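Local coordinates for BH2414 protein (Bacillus halodurans, PDB 3ON1) that is of unknown function but probably binds structured RNA, like ribosomal proteins of the L7Ae/L30e type, at residues 92-95 and 96-100; 4-7 and 8-12. All coordinates share one frame; numbering follows the deposited sequence.

Interaction 1. Residues 92-95 and 96-100; sequences SRKL and AALID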
ATOM      1  N   SER A  92      -0.777   6.425   6.824  1.00 13.77           N
ATOM      2  CA  SER A  92      -1.566   6.502   5.596  1.00 13.96           C
ATOM      3  C   SER A  92      -1.646   7.932   5.067  1.00 14.46           C
ATOM      4  O   SER A  92      -1.439   8.164   3.876  1.00 14.50           O
ATOM      5  CB  SER A  92      -2.965   5.920   5.802  1.00 14.06           C
ATOM      6  OG  SER A  92      -2.895   4.523   5.995  1.00 14.03           O
ATOM      7  N   ARG A  93      -1.951   8.878   5.958  0.50 14.57           N
ATOM      8  CA  ARG A  93      -2.068  10.290   5.586  0.50 15.06           C
ATOM      9  C   ARG A  93      -0.756  10.794   5.004  0.50 15.02           C
ATOM     10  O   ARG A  93      -0.726  11.345   3.900  0.50 15.04           O
ATOM     11  CB  ARG A  93      -2.482  11.146   6.790  0.50 15.33           C
ATOM     12  CG  ARG A  93      -3.980  11.174   7.050  0.50 16.40           C
ATOM     13  CD  ARG A  93      -4.381  12.315   7.982  0.50 17.54           C
ATOM     14  NE  ARG A  93      -3.665  12.251   9.249  0.50 18.27           N
ATOM     15  CZ  ARG A  93      -4.071  11.547  10.298  0.50 18.29           C
ATOM     16  NH1 ARG A  93      -5.200  10.854  10.236  0.50 18.02           N
ATOM     17  NH2 ARG A  93      -3.354  11.542  11.410  0.50 19.13           N
ATOM     18  N   LYS A  94       0.331  10.561   5.736  1.00 15.07           N
ATOM     19  CA  LYS A  94       1.644  11.065   5.355  1.00 15.26           C
ATOM     20  C   LYS A  94       2.171  10.428   4.063  1.00 15.08           C
ATOM     21  O   LYS A  94       2.705  11.129   3.196  1.00 15.07           O
ATOM     22  CB  LYS A  94       2.637  10.896   6.511  1.00 15.61           C
ATOM     23  CG  LYS A  94       3.985  11.590   6.300  1.00 17.84           C
ATOM     24  CD  LYS A  94       3.820  13.085   6.151  1.00 21.32           C
ATOM     25  CE  LYS A  94       5.091  13.819   6.525  1.00 24.27           C
ATOM     26  NZ  LYS A  94       4.823  15.269   6.567  1.00 26.84           N
ATOM     27  N   LEU A  95       2.012   9.111   3.931  1.00 14.76           N
ATOM     28  CA  LEU A  95       2.429   8.427   2.708  1.00 14.69           C
ATOM     29  C   LEU A  95       1.674   8.974   1.497  1.00 15.10           C
ATOM     30  O   LEU A  95       2.275   9.227   0.458  1.00 15.21           O
ATOM     31  CB  LEU A  95       2.240   6.912   2.830  1.00 14.23           C
ATOM     32  CG  LEU A  95       3.239   6.188   3.738  1.00 13.98           C
ATOM     33  CD1 LEU A  95       2.694   4.824   4.135  1.00 14.46           C
ATOM     34  CD2 LEU A  95       4.619   6.069   3.093  1.00 14.87           C
ATOM     35  N   ALA A  96       0.365   9.178   1.645  1.00 15.64           N
ATOM     36  CA  ALA A  96      -0.451   9.704   0.552  1.00 16.68           C
ATOM     37  C   ALA A  96       0.005  11.109   0.163  1.00 17.24           C
ATOM     38  O   ALA A  96       0.137  11.413  -1.022  1.00 17.97           O
ATOM     39  CB  ALA A  96      -1.933   9.695   0.925  1.00 16.81           C
ATOM     40  N   ALA A  97       0.268  11.953   1.161  1.00 17.72           N
ATOM     41  CA  ALA A  97       0.742  13.318   0.917  1.00 18.11           C
ATOM     42  C   ALA A  97       2.072  13.327   0.169  1.00 18.44           C
ATOM     43  O   ALA A  97       2.265  14.119  -0.752  1.00 18.44           O
ATOM     44  CB  ALA A  97       0.859  14.085   2.224  1.00 18.52           C
ATOM     45  N   LEU A  98       2.974  12.425   0.552  1.00 18.38           N
ATOM     46  CA  LEU A  98       4.288  12.337  -0.075  1.00 18.57           C
ATOM     47  C   LEU A  98       4.182  11.872  -1.524  1.00 18.71           C
ATOM     48  O   LEU A  98       4.816  12.441  -2.419  1.00 18.63           O
ATOM     49  CB  LEU A  98       5.207  11.413   0.727  1.00 18.38           C
ATOM     50  CG  LEU A  98       5.737  11.963   2.055  1.00 19.01           C
ATOM     51  CD1 LEU A  98       6.359  10.843   2.868  1.00 18.86           C
ATOM     52  CD2 LEU A  98       6.740  13.085   1.820  1.00 19.76           C
ATOM     53  N   ILE A  99       3.362  10.850  -1.749  1.00 19.21           N
ATOM     54  CA  ILE A  99       3.092  10.349  -3.093  1.00 19.96           C
ATOM     55  C   ILE A  99       2.385  11.417  -3.954  1.00 21.31           C
ATOM     56  O   ILE A  99       2.728  11.598  -5.126  1.00 21.74           O
ATOM     57  CB  ILE A  99       2.302   9.011  -3.037  1.00 19.52           C
ATOM     58  CG1 ILE A  99       3.191   7.897  -2.460  1.00 18.66           C
ATOM     59  CG2 ILE A  99       1.773   8.621  -4.418  1.00 20.16           C
ATOM     60  CD1 ILE A  99       2.431   6.681  -1.926  1.00 17.03           C
ATOM     61  N   ASP A 100       1.439  12.145  -3.357  1.00 22.58           N
ATOM     62  CA  ASP A 100       0.666  13.178  -4.074  1.00 24.05           C
ATOM     63  C   ASP A 100       1.437  14.481  -4.275  1.00 25.03           C
ATOM     64  O   ASP A 100       0.995  15.366  -5.019  1.00 25.55           O
ATOM     65  CB  ASP A 100      -0.651  13.481  -3.349  1.00 24.14           C
ATOM     66  CG  ASP A 100      -1.657  12.347  -3.447  1.00 25.15           C
ATOM     67  OD1 ASP A 100      -1.521  11.485  -4.345  1.00 25.48           O
ATOM     68  OD2 ASP A 100      -2.593  12.324  -2.614  1.00 26.49           O
TER
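Leu95 O accepts the amide N-H of Ile99 at 2.9 Å, the shortest backbone bond between 92-95 and 96-100. The same pattern runs through the preceding residues: Ala96 N reaches Ser92 O at 3.0 Å, Ala97 N bonds to Arg93 O, and Leu98 N to Lys94 O, each i to i+4 as in any regular alpha-helix. The side chains of the next turn lie against these carbonyls. Ile99 CG1 lies 3.3 Å from Leu95 O; with CG1 beside its own backbone N (chi1 -68°), the longer branch runs back along the helix, and CD1 also comes against that oxygen. Leu98 does likewise one residue earlier, its CG 3.3 Å from Lys94 O. This is helix 89-100, the last of the alpha/beta fold, lying against the mixed sheet with one side and helix 5-15 with another. Leu95 is buried, packing on Val86, Leu37 and Leu9, and Ile99 touches Val66 and Trp6. Ser92 OG, also buried, is satisfied by Thr36 OG1 and Asp88 O. On the exposed flank the aliphatic part of Lys94 runs beside Leu98, with Lys94 CG 4.2 Å from Leu98 CD1. Ala97 brings just a methyl group, its CB 3.6 Å from Arg93 O.

Interaction 2. Residues 4-7 and 8-12; sequences AKWL and SLLGL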
ATOM      1  N   ALA A   4      13.485   7.852  -2.010  1.00 32.50           N
ATOM      2  CA  ALA A   4      12.376   8.788  -1.861  1.00 30.30           C
ATOM      3  C   ALA A   4      11.943   8.808  -0.399  1.00 28.73           C
ATOM      4  O   ALA A   4      12.149   7.831   0.332  1.00 28.42           O
ATOM      5  CB  ALA A   4      11.215   8.389  -2.756  1.00 30.60           C
ATOM      6  N   LYS A   5      11.364   9.926   0.024  1.00 26.60           N
ATOM      7  CA  LYS A   5      10.832  10.063   1.377  1.00 24.75           C
ATOM      8  C   LYS A   5       9.751   9.017   1.668  1.00 23.08           C
ATOM      9  O   LYS A   5       9.705   8.453   2.768  1.00 22.27           O
ATOM     10  CB  LYS A   5      10.280  11.473   1.605  1.00 25.10           C
ATOM     11  CG  LYS A   5      11.344  12.557   1.743  1.00 26.77           C
ATOM     12  CD  LYS A   5      10.698  13.940   1.812  1.00 28.60           C
ATOM     13  CE  LYS A   5      11.729  15.054   1.972  1.00 30.48           C
ATOM     14  NZ  LYS A   5      12.400  15.063   3.307  1.00 32.57           N
ATOM     15  N   TRP A   6       8.882   8.751   0.695  1.00 21.48           N
ATOM     16  CA  TRP A   6       7.797   7.802   0.950  1.00 20.15           C
ATOM     17  C   TRP A   6       8.290   6.363   1.070  1.00 19.02           C
ATOM     18  O   TRP A   6       7.720   5.579   1.820  1.00 18.52           O
ATOM     19  CB  TRP A   6       6.626   7.943  -0.034  1.00 20.51           C
ATOM     20  CG  TRP A   6       6.882   7.545  -1.452  1.00 21.20           C
ATOM     21  CD1 TRP A   6       7.261   8.366  -2.472  1.00 23.00           C
ATOM     22  CD2 TRP A   6       6.729   6.237  -2.024  1.00 21.30           C
ATOM     23  NE1 TRP A   6       7.373   7.651  -3.642  1.00 23.76           N
ATOM     24  CE2 TRP A   6       7.051   6.342  -3.396  1.00 22.42           C
ATOM     25  CE3 TRP A   6       6.352   4.989  -1.511  1.00 21.12           C
ATOM     26  CZ2 TRP A   6       7.018   5.241  -4.263  1.00 22.22           C
ATOM     27  CZ3 TRP A   6       6.318   3.894  -2.374  1.00 21.71           C
ATOM     28  CH2 TRP A   6       6.653   4.030  -3.735  1.00 21.15           C
ATOM     29  N   LEU A   7       9.358   6.023   0.355  1.00 18.24           N
ATOM     30  CA  LEU A   7       9.946   4.689   0.489  1.00 17.36           C
ATOM     31  C   LEU A   7      10.555   4.479   1.873  1.00 16.58           C
ATOM     32  O   LEU A   7      10.381   3.420   2.482  1.00 16.20           O
ATOM     33  CB  LEU A   7      10.988   4.440  -0.606  1.00 17.84           C
ATOM     34  CG  LEU A   7      10.383   4.188  -1.986  1.00 18.63           C
ATOM     35  CD1 LEU A   7      11.456   4.353  -3.047  1.00 20.21           C
ATOM     36  CD2 LEU A   7       9.740   2.806  -2.069  1.00 18.91           C
ATOM     37  N   SER A   8      11.269   5.493   2.354  0.50 16.26           N
ATOM     38  CA  SER A   8      11.863   5.465   3.687  0.50 15.89           C
ATOM     39  C   SER A   8      10.785   5.345   4.762  0.50 15.66           C
ATOM     40  O   SER A   8      10.909   4.545   5.688  0.50 15.52           O
ATOM     41  CB  SER A   8      12.705   6.719   3.924  0.50 16.06           C
ATOM     42  OG  SER A   8      13.195   6.746   5.253  0.50 16.71           O
ATOM     43  N   LEU A   9       9.723   6.136   4.621  1.00 15.57           N
ATOM     44  CA  LEU A   9       8.612   6.111   5.569  1.00 15.13           C
ATOM     45  C   LEU A   9       7.894   4.758   5.572  1.00 15.15           C
ATOM     46  O   LEU A   9       7.469   4.272   6.627  1.00 15.08           O
ATOM     47  CB  LEU A   9       7.627   7.247   5.287  1.00 15.29           C
ATOM     48  CG  LEU A   9       6.605   7.466   6.405  1.00 15.36           C
ATOM     49  CD1 LEU A   9       7.279   7.895   7.707  1.00 16.29           C
ATOM     50  CD2 LEU A   9       5.554   8.476   5.987  1.00 16.53           C
ATOM     51  N   LEU A  10       7.772   4.155   4.394  1.00 15.40           N
ATOM     52  CA  LEU A  10       7.193   2.816   4.263  1.00 15.48           C
ATOM     53  C   LEU A  10       8.001   1.794   5.078  1.00 15.58           C
ATOM     54  O   LEU A  10       7.429   0.916   5.732  1.00 15.21           O
ATOM     55  CB  LEU A  10       7.113   2.430   2.785  1.00 16.22           C
ATOM     56  CG  LEU A  10       6.149   1.344   2.305  1.00 17.11           C
ATOM     57  CD1 LEU A  10       4.708   1.611   2.739  1.00 17.41           C
ATOM     58  CD2 LEU A  10       6.237   1.237   0.791  1.00 18.40           C
ATOM     59  N   GLY A  11       9.326   1.938   5.050  1.00 15.43           N
ATOM     60  CA  GLY A  11      10.228   1.119   5.863  1.00 15.50           C
ATOM     61  C   GLY A  11       9.963   1.243   7.353  1.00 15.21           C
ATOM     62  O   GLY A  11       9.961   0.246   8.077  1.00 15.43           O
ATOM     63  N   LEU A  12       9.738   2.469   7.817  1.00 14.87           N
ATOM     64  CA  LEU A  12       9.383   2.692   9.217  1.00 14.98           C
ATOM     65  C   LEU A  12       8.031   2.072   9.570  1.00 14.88           C
ATOM     66  O   LEU A  12       7.863   1.544  10.670  1.00 15.12           O
ATOM     67  CB  LEU A  12       9.399   4.184   9.562  1.00 14.85           C
ATOM     68  CG  LEU A  12      10.740   4.911   9.394  1.00 15.16           C
ATOM     69  CD1 LEU A  12      10.626   6.313   9.951  1.00 15.46           C
ATOM     70  CD2 LEU A  12      11.889   4.180  10.077  1.00 16.05           C
TER
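Trp6 O takes the amide N-H of Leu10 at 2.9 Å. Leu9 N reaches Lys5 O at 3.0 Å, Gly11 N bonds to Leu7 O, and the longest of the four links Ser8 N to Ala4 O at 3.2 Å. Ala4 occupies the N-cap position, so this last bond closes the first turn of helix 5-15, the opening helix of the L7Ae-type alpha/beta fold. Outside the backbone, Leu10 CB sits 3.3 Å from Trp6 O. The two side chains of this pair then run alongside each other in the same direction: Leu10 CD2 meets the indole at its edge, close to the ring plane, 4.1 Å from Trp6 CZ3. With Trp6 CG set between the backbone N and the carbonyl carbon (chi1 69°), the indole comes to lie beside the Leu10 side chain and presents the edge of its six-membered ring to CD2. Over one face of the indole lies CG of the adjoining Leu7, 3.9 Å above the plane and displaced toward the rim. Leu72 of helix 69-75 touches both Trp6 and Leu10, while Met71 and Ala75 meet Leu7.

Each interaction joins consecutive turns within one helix, 89-100 for interaction 1 and 5-15 for interaction 2, and those helices pack on each other, their contact centres about 10 Å apart. Trp6 is the main meeting point: its CB lies 3.8 Å from Leu98 CB, and its backbone O is 3.4 Å from Leu95 CD2. Leu9 CD2 adds a contact with Lys94 CG at 3.5 Å. Interaction 1 is the more buried, backed by strands of the sheet, and the buried Ser92 hydroxyl bonds beyond the helix. Interaction 2 lies nearer the surface, with helix 69-75 as a further neighbour; its side chains meet through the aromatic edge of Trp6 on Leu10, where interaction 1 has the aliphatic Lys94-Leu98 contact.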